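Local structure of uronate isomerase (Caulobacter crescentus, 2Q01) at residues P466-Y470 with K471-R475; V459-T462 with Y463-K467; A30-K33 with D34-I37; E401-T404 with E405-F409. The protein catalyses the interconversion of D-glucuronate with D-fructuronate and of D-galacturonate with D-tagaturonate in bacterial uronate metabolism. One frame throughout, in Å; residues are numbered along the deposited sequence.

Contact 1 (P466-Y470 with K471-R475)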
loop_
_atom_site.group_PDB
_atom_site.type_symbol
_atom_site.label_atom_id
_atom_site.label_comp_id
_atom_site.label_asym_id
_atom_site.label_seq_id
_atom_site.Cartn_x
_atom_site.Cartn_y
_atom_site.Cartn_z
ATOM N N PRO B 466 -16.030 -21.572 -2.661
ATOM C CA PRO B 466 -16.284 -21.290 -4.090
ATOM C C PRO B 466 -17.615 -21.849 -4.628
ATOM O O PRO B 466 -18.260 -21.209 -5.459
ATOM C CB PRO B 466 -15.113 -21.979 -4.800
ATOM C CG PRO B 466 -14.040 -22.063 -3.782
ATOM C CD PRO B 466 -14.745 -22.280 -2.482
ATOM N N LYS B 467 -18.006 -23.028 -4.156
ATOM C CA LYS B 467 -19.276 -23.642 -4.525
ATOM C C LYS B 467 -20.502 -22.859 -4.041
ATOM O O LYS B 467 -21.402 -22.587 -4.828
ATOM C CB LYS B 467 -19.341 -25.071 -4.008
ATOM C CG LYS B 467 -18.884 -26.116 -4.987
ATOM C CD LYS B 467 -19.144 -27.491 -4.411
ATOM C CE LYS B 467 -19.305 -28.509 -5.506
ATOM N NZ LYS B 467 -19.769 -29.823 -4.983
ATOM N N LYS B 468 -20.537 -22.503 -2.757
ATOM C CA LYS B 468 -21.656 -21.729 -2.210
ATOM C C LYS B 468 -21.815 -20.378 -2.895
ATOM O O LYS B 468 -22.921 -20.014 -3.295
ATOM C CB LYS B 468 -21.536 -21.548 -0.690
ATOM C CG LYS B 468 -22.302 -22.597 0.098
ATOM C CD LYS B 468 -22.317 -22.314 1.597
ATOM C CE LYS B 468 -23.020 -23.446 2.343
ATOM N NZ LYS B 468 -22.932 -23.313 3.822
ATOM N N ALA B 469 -20.697 -19.672 -3.056
ATOM C CA ALA B 469 -20.682 -18.308 -3.584
ATOM C C ALA B 469 -21.138 -18.228 -5.033
ATOM O O ALA B 469 -21.830 -17.282 -5.417
ATOM C CB ALA B 469 -19.306 -17.703 -3.432
ATOM N N TYR B 470 -20.757 -19.230 -5.820
ATOM C CA TYR B 470 -21.119 -19.299 -7.231
ATOM C C TYR B 470 -22.308 -20.216 -7.494
ATOM O O TYR B 470 -22.527 -20.620 -8.629
ATOM C CB TYR B 470 -19.917 -19.737 -8.069
ATOM C CG TYR B 470 -18.883 -18.657 -8.208
ATOM C CD1 TYR B 470 -17.834 -18.548 -7.300
ATOM C CD2 TYR B 470 -18.962 -17.727 -9.242
ATOM C CE1 TYR B 470 -16.894 -17.533 -7.422
ATOM C CE2 TYR B 470 -18.026 -16.717 -9.373
ATOM C CZ TYR B 470 -16.995 -16.628 -8.461
ATOM O OH TYR B 470 -16.066 -15.630 -8.598
ATOM N N LYS B 471 -23.054 -20.543 -6.437
ATOM C CA LYS B 471 -24.293 -21.335 -6.511
ATOM C C LYS B 471 -24.142 -22.630 -7.329
ATOM O O LYS B 471 -24.998 -22.985 -8.144
ATOM C CB LYS B 471 -25.463 -20.466 -7.001
ATOM C CG LYS B 471 -25.740 -19.228 -6.134
ATOM C CD LYS B 471 -26.792 -18.330 -6.772
ATOM C CE LYS B 471 -27.118 -17.132 -5.886
ATOM N NZ LYS B 471 -28.278 -16.337 -6.405
ATOM N N LEU B 472 -23.031 -23.321 -7.086
ATOM C CA LEU B 472 -22.644 -24.518 -7.822
ATOM C C LEU B 472 -23.101 -25.813 -7.144
ATOM O O LEU B 472 -22.698 -26.910 -7.548
ATOM C CB LEU B 472 -21.123 -24.524 -8.005
ATOM C CG LEU B 472 -20.479 -24.160 -9.346
ATOM C CD1 LEU B 472 -21.344 -23.264 -10.194
ATOM C CD2 LEU B 472 -19.146 -23.503 -9.096
ATOM N N ASP B 473 -23.959 -25.676 -6.133
ATOM C CA ASP B 473 -24.412 -26.801 -5.315
ATOM C C ASP B 473 -25.423 -27.721 -6.005
ATOM O O ASP B 473 -25.608 -28.865 -5.584
ATOM C CB ASP B 473 -24.961 -26.300 -3.976
ATOM C CG ASP B 473 -23.860 -25.845 -3.022
ATOM O OD1 ASP B 473 -24.100 -24.893 -2.246
ATOM O OD2 ASP B 473 -22.756 -26.436 -3.044
ATOM N N GLN B 474 -26.074 -27.224 -7.054
ATOM C CA GLN B 474 -26.936 -28.061 -7.882
ATOM C C GLN B 474 -26.228 -28.397 -9.186
ATOM O O GLN B 474 -26.170 -27.568 -10.096
ATOM C CB GLN B 474 -28.281 -27.382 -8.186
ATOM C CG GLN B 474 -29.132 -27.026 -6.973
ATOM C CD GLN B 474 -29.179 -25.528 -6.710
ATOM O OE1 GLN B 474 -30.199 -24.882 -6.950
ATOM N NE2 GLN B 474 -28.073 -24.969 -6.224
ATOM N N ARG B 475 -25.672 -29.606 -9.263
ATOM C CA ARG B 475 -25.146 -30.129 -10.520
ATOM C C ARG B 475 -26.317 -30.423 -11.447
ATOM O O ARG B 475 -27.334 -30.967 -11.005
ATOM C CB ARG B 475 -24.346 -31.421 -10.308
ATOM C CG ARG B 475 -22.972 -31.247 -9.690
ATOM C CD ARG B 475 -21.939 -30.770 -10.693
ATOM N NE ARG B 475 -21.290 -31.866 -11.410
ATOM C CZ ARG B 475 -20.052 -31.799 -11.899
ATOM N NH1 ARG B 475 -19.516 -32.831 -12.542
ATOM N NH2 ARG B 475 -19.339 -30.697 -11.735
HETATM O O HOH W 1 -22.137 -29.826 -6.728
HETATM O O HOH W 2 -25.068 -21.837 -2.796
#

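Contact 2 (V459-T462 with Y463-K467)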
loop_
_atom_site.group_PDB
_atom_site.type_symbol
_atom_site.label_atom_id
_atom_site.label_comp_id
_atom_site.label_asym_id
_atom_site.label_seq_id
_atom_site.Cartn_x
_atom_site.Cartn_y
_atom_site.Cartn_z
ATOM N N VAL B 459 -10.199 -26.412 3.669
ATOM C CA VAL B 459 -11.139 -27.179 2.849
ATOM C C VAL B 459 -12.286 -26.292 2.346
ATOM O O VAL B 459 -12.729 -26.435 1.201
ATOM C CB VAL B 459 -11.670 -28.425 3.615
ATOM C CG1 VAL B 459 -12.588 -29.279 2.732
ATOM C CG2 VAL B 459 -10.514 -29.275 4.103
ATOM N N ASP B 460 -12.737 -25.366 3.194
ATOM C CA ASP B 460 -13.783 -24.406 2.834
ATOM C C ASP B 460 -13.302 -23.491 1.717
ATOM O O ASP B 460 -13.917 -23.432 0.648
ATOM C CB ASP B 460 -14.206 -23.573 4.047
ATOM C CG ASP B 460 -15.310 -24.231 4.858
ATOM O OD1 ASP B 460 -15.963 -25.169 4.350
ATOM O OD2 ASP B 460 -15.531 -23.798 6.009
ATOM N N LEU B 461 -12.176 -22.823 1.969
ATOM C CA LEU B 461 -11.517 -21.932 1.008
ATOM C C LEU B 461 -11.276 -22.568 -0.362
ATOM O O LEU B 461 -11.437 -21.911 -1.394
ATOM C CB LEU B 461 -10.184 -21.435 1.585
ATOM C CG LEU B 461 -10.075 -20.095 2.332
ATOM C CD1 LEU B 461 -11.283 -19.750 3.192
ATOM C CD2 LEU B 461 -8.789 -20.041 3.160
ATOM N N THR B 462 -10.908 -23.848 -0.362
ATOM C CA THR B 462 -10.598 -24.577 -1.586
ATOM C C THR B 462 -11.850 -25.018 -2.343
ATOM O O THR B 462 -11.932 -24.857 -3.565
ATOM C CB THR B 462 -9.695 -25.803 -1.284
ATOM O OG1 THR B 462 -8.477 -25.353 -0.679
ATOM C CG2 THR B 462 -9.353 -26.578 -2.548
ATOM N N TYR B 463 -12.830 -25.551 -1.619
ATOM C CA TYR B 463 -13.902 -26.305 -2.258
ATOM C C TYR B 463 -15.314 -25.806 -1.930
ATOM O O TYR B 463 -16.091 -25.519 -2.841
ATOM C CB TYR B 463 -13.745 -27.802 -1.927
ATOM C CG TYR B 463 -14.633 -28.748 -2.714
ATOM C CD1 TYR B 463 -14.219 -29.270 -3.937
ATOM C CD2 TYR B 463 -15.879 -29.144 -2.216
ATOM C CE1 TYR B 463 -15.035 -30.145 -4.658
ATOM C CE2 TYR B 463 -16.698 -30.010 -2.925
ATOM C CZ TYR B 463 -16.272 -30.505 -4.140
ATOM O OH TYR B 463 -17.091 -31.363 -4.829
ATOM N N ASN B 464 -15.642 -25.716 -0.643
ATOM C CA ASN B 464 -17.018 -25.431 -0.207
ATOM C C ASN B 464 -17.455 -23.990 -0.432
ATOM O O ASN B 464 -18.574 -23.740 -0.879
ATOM C CB ASN B 464 -17.210 -25.799 1.263
ATOM C CG ASN B 464 -16.858 -27.237 1.553
ATOM O OD1 ASN B 464 -17.460 -28.160 0.999
ATOM N ND2 ASN B 464 -15.880 -27.442 2.430
ATOM N N LEU B 465 -16.567 -23.052 -0.109
ATOM C CA LEU B 465 -16.824 -21.619 -0.284
ATOM C C LEU B 465 -16.924 -21.121 -1.737
ATOM O O LEU B 465 -17.804 -20.308 -2.013
ATOM C CB LEU B 465 -15.861 -20.761 0.556
ATOM C CG LEU B 465 -16.305 -20.267 1.946
ATOM C CD1 LEU B 465 -17.070 -21.298 2.786
ATOM C CD2 LEU B 465 -15.104 -19.731 2.713
ATOM N N PRO B 466 -16.030 -21.572 -2.661
ATOM C CA PRO B 466 -16.284 -21.290 -4.090
ATOM C C PRO B 466 -17.615 -21.849 -4.628
ATOM O O PRO B 466 -18.260 -21.209 -5.459
ATOM C CB PRO B 466 -15.113 -21.979 -4.800
ATOM C CG PRO B 466 -14.040 -22.063 -3.782
ATOM C CD PRO B 466 -14.745 -22.280 -2.482
ATOM N N LYS B 467 -18.006 -23.028 -4.156
ATOM C CA LYS B 467 -19.276 -23.642 -4.525
ATOM C C LYS B 467 -20.502 -22.859 -4.041
ATOM O O LYS B 467 -21.402 -22.587 -4.828
ATOM C CB LYS B 467 -19.341 -25.071 -4.008
ATOM C CG LYS B 467 -18.884 -26.116 -4.987
ATOM C CD LYS B 467 -19.144 -27.491 -4.411
ATOM C CE LYS B 467 -19.305 -28.509 -5.506
ATOM N NZ LYS B 467 -19.769 -29.823 -4.983
#

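Contact 3 (A30-K33 with D34-I37)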
loop_
_atom_site.group_PDB
_atom_site.type_symbol
_atom_site.label_atom_id
_atom_site.label_comp_id
_atom_site.label_asym_id
_atom_site.label_seq_id
_atom_site.Cartn_x
_atom_site.Cartn_y
_atom_site.Cartn_z
ATOM N N ALA B 30 -1.892 -31.046 2.391
ATOM C CA ALA B 30 -2.199 -32.468 2.171
ATOM C C ALA B 30 -3.702 -32.765 2.253
ATOM O O ALA B 30 -4.213 -33.652 1.573
ATOM C CB ALA B 30 -1.440 -33.323 3.170
ATOM N N LEU B 31 -4.396 -31.980 3.070
ATOM C CA LEU B 31 -5.831 -32.074 3.284
ATOM C C LEU B 31 -6.629 -31.575 2.085
ATOM O O LEU B 31 -7.846 -31.749 2.025
ATOM C CB LEU B 31 -6.194 -31.209 4.492
ATOM C CG LEU B 31 -6.903 -31.797 5.700
ATOM C CD1 LEU B 31 -5.974 -32.730 6.456
ATOM C CD2 LEU B 31 -7.331 -30.652 6.583
ATOM N N VAL B 32 -5.934 -30.972 1.128
ATOM C CA VAL B 32 -6.561 -30.122 0.127
ATOM C C VAL B 32 -5.999 -30.294 -1.305
ATOM O O VAL B 32 -6.697 -30.006 -2.287
ATOM C CB VAL B 32 -6.532 -28.651 0.654
ATOM C CG1 VAL B 32 -5.947 -27.676 -0.320
ATOM C CG2 VAL B 32 -7.906 -28.240 1.151
ATOM N N LYS B 33 -4.774 -30.824 -1.414
ATOM C CA LYS B 33 -4.033 -30.912 -2.691
ATOM C C LYS B 33 -4.678 -31.746 -3.795
ATOM O O LYS B 33 -4.405 -31.534 -4.979
ATOM C CB LYS B 33 -2.590 -31.392 -2.468
ATOM C CG LYS B 33 -2.427 -32.844 -2.048
ATOM C CD LYS B 33 -0.981 -33.147 -1.693
ATOM C CE LYS B 33 -0.871 -34.431 -0.878
ATOM N NZ LYS B 33 0.376 -34.458 -0.053
ATOM N N ASP B 34 -5.526 -32.690 -3.395
ATOM C CA ASP B 34 -6.112 -33.653 -4.312
ATOM C C ASP B 34 -7.618 -33.472 -4.457
ATOM O O ASP B 34 -8.274 -34.267 -5.127
ATOM C CB ASP B 34 -5.784 -35.082 -3.861
ATOM C CG ASP B 34 -4.335 -35.465 -4.129
ATOM O OD1 ASP B 34 -3.858 -35.244 -5.266
ATOM O OD2 ASP B 34 -3.677 -35.995 -3.206
ATOM N N LEU B 35 -8.157 -32.428 -3.828
ATOM C CA LEU B 35 -9.552 -32.034 -4.027
ATOM C C LEU B 35 -9.774 -31.605 -5.478
ATOM O O LEU B 35 -8.838 -31.114 -6.125
ATOM C CB LEU B 35 -9.939 -30.895 -3.074
ATOM C CG LEU B 35 -10.262 -31.234 -1.616
ATOM C CD1 LEU B 35 -10.493 -29.963 -0.834
ATOM C CD2 LEU B 35 -11.475 -32.150 -1.504
ATOM N N PRO B 36 -11.002 -31.797 -6.000
ATOM C CA PRO B 36 -11.271 -31.366 -7.372
ATOM C C PRO B 36 -11.112 -29.862 -7.559
ATOM O O PRO B 36 -11.315 -29.090 -6.617
ATOM C CB PRO B 36 -12.736 -31.775 -7.593
ATOM C CG PRO B 36 -12.991 -32.851 -6.575
ATOM C CD PRO B 36 -12.190 -32.422 -5.387
ATOM N N ILE B 37 -10.725 -29.464 -8.765
ATOM C CA ILE B 37 -10.575 -28.056 -9.111
ATOM C C ILE B 37 -11.934 -27.434 -9.464
ATOM O O ILE B 37 -12.656 -27.927 -10.335
ATOM C CB ILE B 37 -9.560 -27.881 -10.266
ATOM C CG1 ILE B 37 -8.143 -28.199 -9.777
ATOM C CG2 ILE B 37 -9.618 -26.471 -10.849
ATOM C CD1 ILE B 37 -7.150 -28.453 -10.892
HETATM O O HOH W 3 -6.724 -34.356 -0.725
#

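Contact 4 (E401-T404 with E405-F409)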
loop_
_atom_site.group_PDB
_atom_site.type_symbol
_atom_site.label_atom_id
_atom_site.label_comp_id
_atom_site.label_asym_id
_atom_site.label_seq_id
_atom_site.Cartn_x
_atom_site.Cartn_y
_atom_site.Cartn_z
ATOM N N GLU B 401 -3.387 -11.124 4.065
ATOM C CA GLU B 401 -2.900 -10.258 5.145
ATOM C C GLU B 401 -3.701 -8.964 5.328
ATOM O O GLU B 401 -3.758 -8.419 6.429
ATOM C CB GLU B 401 -1.430 -9.909 4.929
ATOM C CG GLU B 401 -0.457 -11.040 5.228
ATOM C CD GLU B 401 0.981 -10.696 4.863
ATOM O OE1 GLU B 401 1.233 -9.567 4.382
ATOM O OE2 GLU B 401 1.863 -11.560 5.058
ATOM N N GLN B 402 -4.316 -8.473 4.256
ATOM C CA GLN B 402 -4.981 -7.161 4.291
ATOM C C GLN B 402 -6.511 -7.201 4.387
ATOM O O GLN B 402 -7.131 -6.229 4.807
ATOM C CB GLN B 402 -4.519 -6.295 3.114
ATOM C CG GLN B 402 -3.157 -5.647 3.368
ATOM C CD GLN B 402 -2.450 -5.171 2.117
ATOM O OE1 GLN B 402 -1.230 -5.010 2.118
ATOM N NE2 GLN B 402 -3.202 -4.945 1.045
ATOM N N VAL B 403 -7.093 -8.341 4.041
ATOM C CA VAL B 403 -8.535 -8.493 3.897
ATOM C C VAL B 403 -9.189 -9.259 5.060
ATOM O O VAL B 403 -10.323 -8.955 5.452
ATOM C CB VAL B 403 -8.836 -9.146 2.513
ATOM C CG1 VAL B 403 -10.027 -10.096 2.536
ATOM C CG2 VAL B 403 -8.979 -8.076 1.457
ATOM N N THR B 404 -8.456 -10.222 5.619
ATOM C CA THR B 404 -8.987 -11.172 6.605
ATOM C C THR B 404 -9.515 -10.520 7.885
ATOM O O THR B 404 -10.584 -10.873 8.379
ATOM C CB THR B 404 -7.916 -12.221 6.977
ATOM O OG1 THR B 404 -7.488 -12.898 5.793
ATOM C CG2 THR B 404 -8.450 -13.242 7.965
ATOM N N GLU B 405 -8.774 -9.554 8.407
ATOM C CA GLU B 405 -9.103 -8.961 9.703
ATOM C C GLU B 405 -10.448 -8.222 9.780
ATOM O O GLU B 405 -11.094 -8.215 10.829
ATOM C CB GLU B 405 -7.934 -8.123 10.205
ATOM C CG GLU B 405 -6.738 -9.017 10.550
ATOM C CD GLU B 405 -5.453 -8.259 10.767
ATOM O OE1 GLU B 405 -5.191 -7.296 10.012
ATOM O OE2 GLU B 405 -4.709 -8.621 11.706
ATOM N N THR B 406 -10.882 -7.643 8.663
ATOM C CA THR B 406 -12.183 -6.973 8.600
ATOM C C THR B 406 -13.272 -7.826 7.933
ATOM O O THR B 406 -14.381 -7.944 8.454
ATOM C CB THR B 406 -12.072 -5.607 7.910
ATOM O OG1 THR B 406 -11.037 -4.844 8.541
ATOM C CG2 THR B 406 -13.367 -4.851 8.014
ATOM N N ALA B 407 -12.952 -8.427 6.791
ATOM C CA ALA B 407 -13.926 -9.230 6.056
ATOM C C ALA B 407 -14.070 -10.656 6.597
ATOM O O ALA B 407 -15.122 -11.277 6.461
ATOM C CB ALA B 407 -13.583 -9.250 4.566
ATOM N N GLY B 408 -13.018 -11.176 7.218
ATOM C CA GLY B 408 -12.991 -12.573 7.609
ATOM C C GLY B 408 -12.721 -13.430 6.398
ATOM O O GLY B 408 -12.315 -12.923 5.349
ATOM N N PHE B 409 -12.946 -14.732 6.542
ATOM C CA PHE B 409 -12.740 -15.677 5.450
ATOM C C PHE B 409 -14.025 -15.953 4.683
ATOM O O PHE B 409 -13.991 -16.328 3.512
ATOM C CB PHE B 409 -12.199 -16.996 5.987
ATOM C CG PHE B 409 -10.780 -16.924 6.474
ATOM C CD1 PHE B 409 -9.717 -16.992 5.578
ATOM C CD2 PHE B 409 -10.506 -16.808 7.829
ATOM C CE1 PHE B 409 -8.400 -16.936 6.027
ATOM C CE2 PHE B 409 -9.196 -16.760 8.291
ATOM C CZ PHE B 409 -8.141 -16.822 7.389
HETATM O O HOH W 4 -9.059 -6.068 6.645
HETATM O O HOH W 5 -9.450 -13.690 4.229
#

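Contact 1 (P466-Y470 with K471-R475)
A Schellman motif, with K471 as its C-prime residue, closes helix 451-469. The N of L472 reaches back to the O of K467 at 2.9 Å, and the bond is nearly straight at 172°. The N of K471 bonds to the O of K468 at 3.2 Å. The positive phi of K471, 49°, turns the chain for this closure. L472 then points back at the helix. Its CB lies 4.1 Å from CG of K467, the two side chains crossing at about a right angle, and its CD2 meets CB of Y470 at 4.0 Å. Outside the segments L472 packs on I38 and T167. With only the methyl of an alanine left at L472, the touch on Y470 and the packing on these strand residues would probably be lost. The carboxylate of D473 lies alongside the aliphatic parts of two lysines, with OD2 3.8 Å from CB of K467 and OD1 3.7 Å from CG of K468. The NZ of K467 goes to E166 as a salt bridge and to Y463. One water links this NZ to the O of L472, and another joins the O of K468 to OD1 of D473. The lysine NZ atoms do not touch D473, but probably offset its charge in part near the helix C-terminus.

Contact 2 (V459-T462 with Y463-K467)
This is an i to i+4 and i+5 contact within helix 451-469, where a pi-type turn widens the helix just before P466. The wide turn is marked by the N of L465, which bonds to the O of D460 at 2.8 Å, while the N of Y463 keeps the usual bond to the O of V459 at 3.0 Å. P466 has no N-H to give, and its CD sits 3.4 Å from the same O of D460. The side chain of D460 adds a second link. Its OD1 takes a bond from ND2 of N464 at 3.0 Å, on the anti side of the carboxylate, and the carboxylate and amide planes stand 81° apart. N464 reaches it because its CG lies beside the backbone N (chi1 -56°). CB of D460 also rests 3.9 Å from CD1 of L465. Losing the carboxylate, as with an alanine at D460, is likely to leave ND2 of N464 without this acceptor and the amide freer to turn. L461 and L465 run alongside each other, CD1 of L461 3.9 Å from CD2 of L465. T462 and Y463 pack against the connection from helix 19-30 to strand 37-39, Y463 also reaches I38 of that strand, and D460 lies on Y410 of another loop.

Contact 3 (A30-K33 with D34-I37)
V32 and L35 meet at an oblique angle across a tight turn, with CG2 of V32 3.7 Å from CD1 of L35. The same methyl of L35 comes 4.1 Å from CA of V32, and so rests against the base of the valine as well as its branch. CG of L35 lies beside its own backbone N (chi1 -79°), and CD1 continues anti to CA. CB of L35 passes 3.5 Å from the O of V32, and the torsions bring CD1 onto the valine. The backbone also closes here. The N of L35 bonds to the O of V32 at 3.2 Å with an angle of 156°. K33 and D34 occupy the two corners of the turn and behave differently. Their side chains run alongside each other in the same direction. The touch is made by the aliphatic part of the lysine, with CG of K33 3.6 Å from OD2 of D34. CG of K33 sits between its backbone N and carbonyl carbon (chi1 70°), which brings it alongside the aspartate. The charged ends stay apart, NZ of K33 being 5.4 Å from OD2 of D34, so any attraction is probably modest. V32 packs on I458 of helix 451-469, and R433 bonds to the O of L35. The geometry is that of a type I beta turn from V32 to L35, in the connection that leads from helix 19-30 into strand 37-39, an outermost strand of the three-stranded parallel sheet 37-39, 165-169, 192-194.

Contact 4 (E401-T404 with E405-F409)
Two backbone bonds tie T404 and V403 to the last turn of helix 393-407, where the helix ends at G408. The N of G408 lies 2.7 Å from the O of T404, but the bond is bent to 133°. The N of A407 meets the O of V403 at 3.0 Å. G408 is the first residue to leave the helix, and its phi is positive at 77°. A water adds a further link, giving to OG1 of T404 at 2.6 Å and to the O of G408 at 3.2 Å. The hydroxyl of T404 also has a partner one turn back, the O of R400, and so is held by both the helix and the water. E405 reaches the second subunit, where its OE1 bonds to OG of S392 and its OE2 to the N of E394, both of that subunit. CG1 of V403 touches CB of A407 at 4.2 Å, and the same CB lies 3.4 Å from the O of V403. N411, a ligand of the bound potassium, bonds through its ND2 to the O of A407, which joins this helix end to the metal site. F409 is wedged against two further helices, packing on F439 of helix 425-445 and on L461 of helix 451-469. T404 covers one face of the ring in a CH-pi contact. CG2 of T404, anti to the backbone N, sits 3.9 Å from the centroid of the F409 ring, displaced toward the rim.

In the fold
Contacts 1 and 2 follow one another on helix 451-469, share P466 and K467, and have centres 9 Å apart. Contact 2 is also the meeting point for the other two. Its T462 touches V32 of contact 3, OG1 to CG1 at 3.5 Å, and CE1 of Y463 meets CD of P36 at 3.7 Å. On the contact 4 side, CD2 of L465 lies 3.7 Å from the O of F409. Contacts 3 and 4 do not touch, their nearest atoms being about 12 Å apart. In contact 4 the side chain of A407 is about 7 Å from a bound potassium. In contact 1 the side chain of A469 has a bound potassium at about 10 Å.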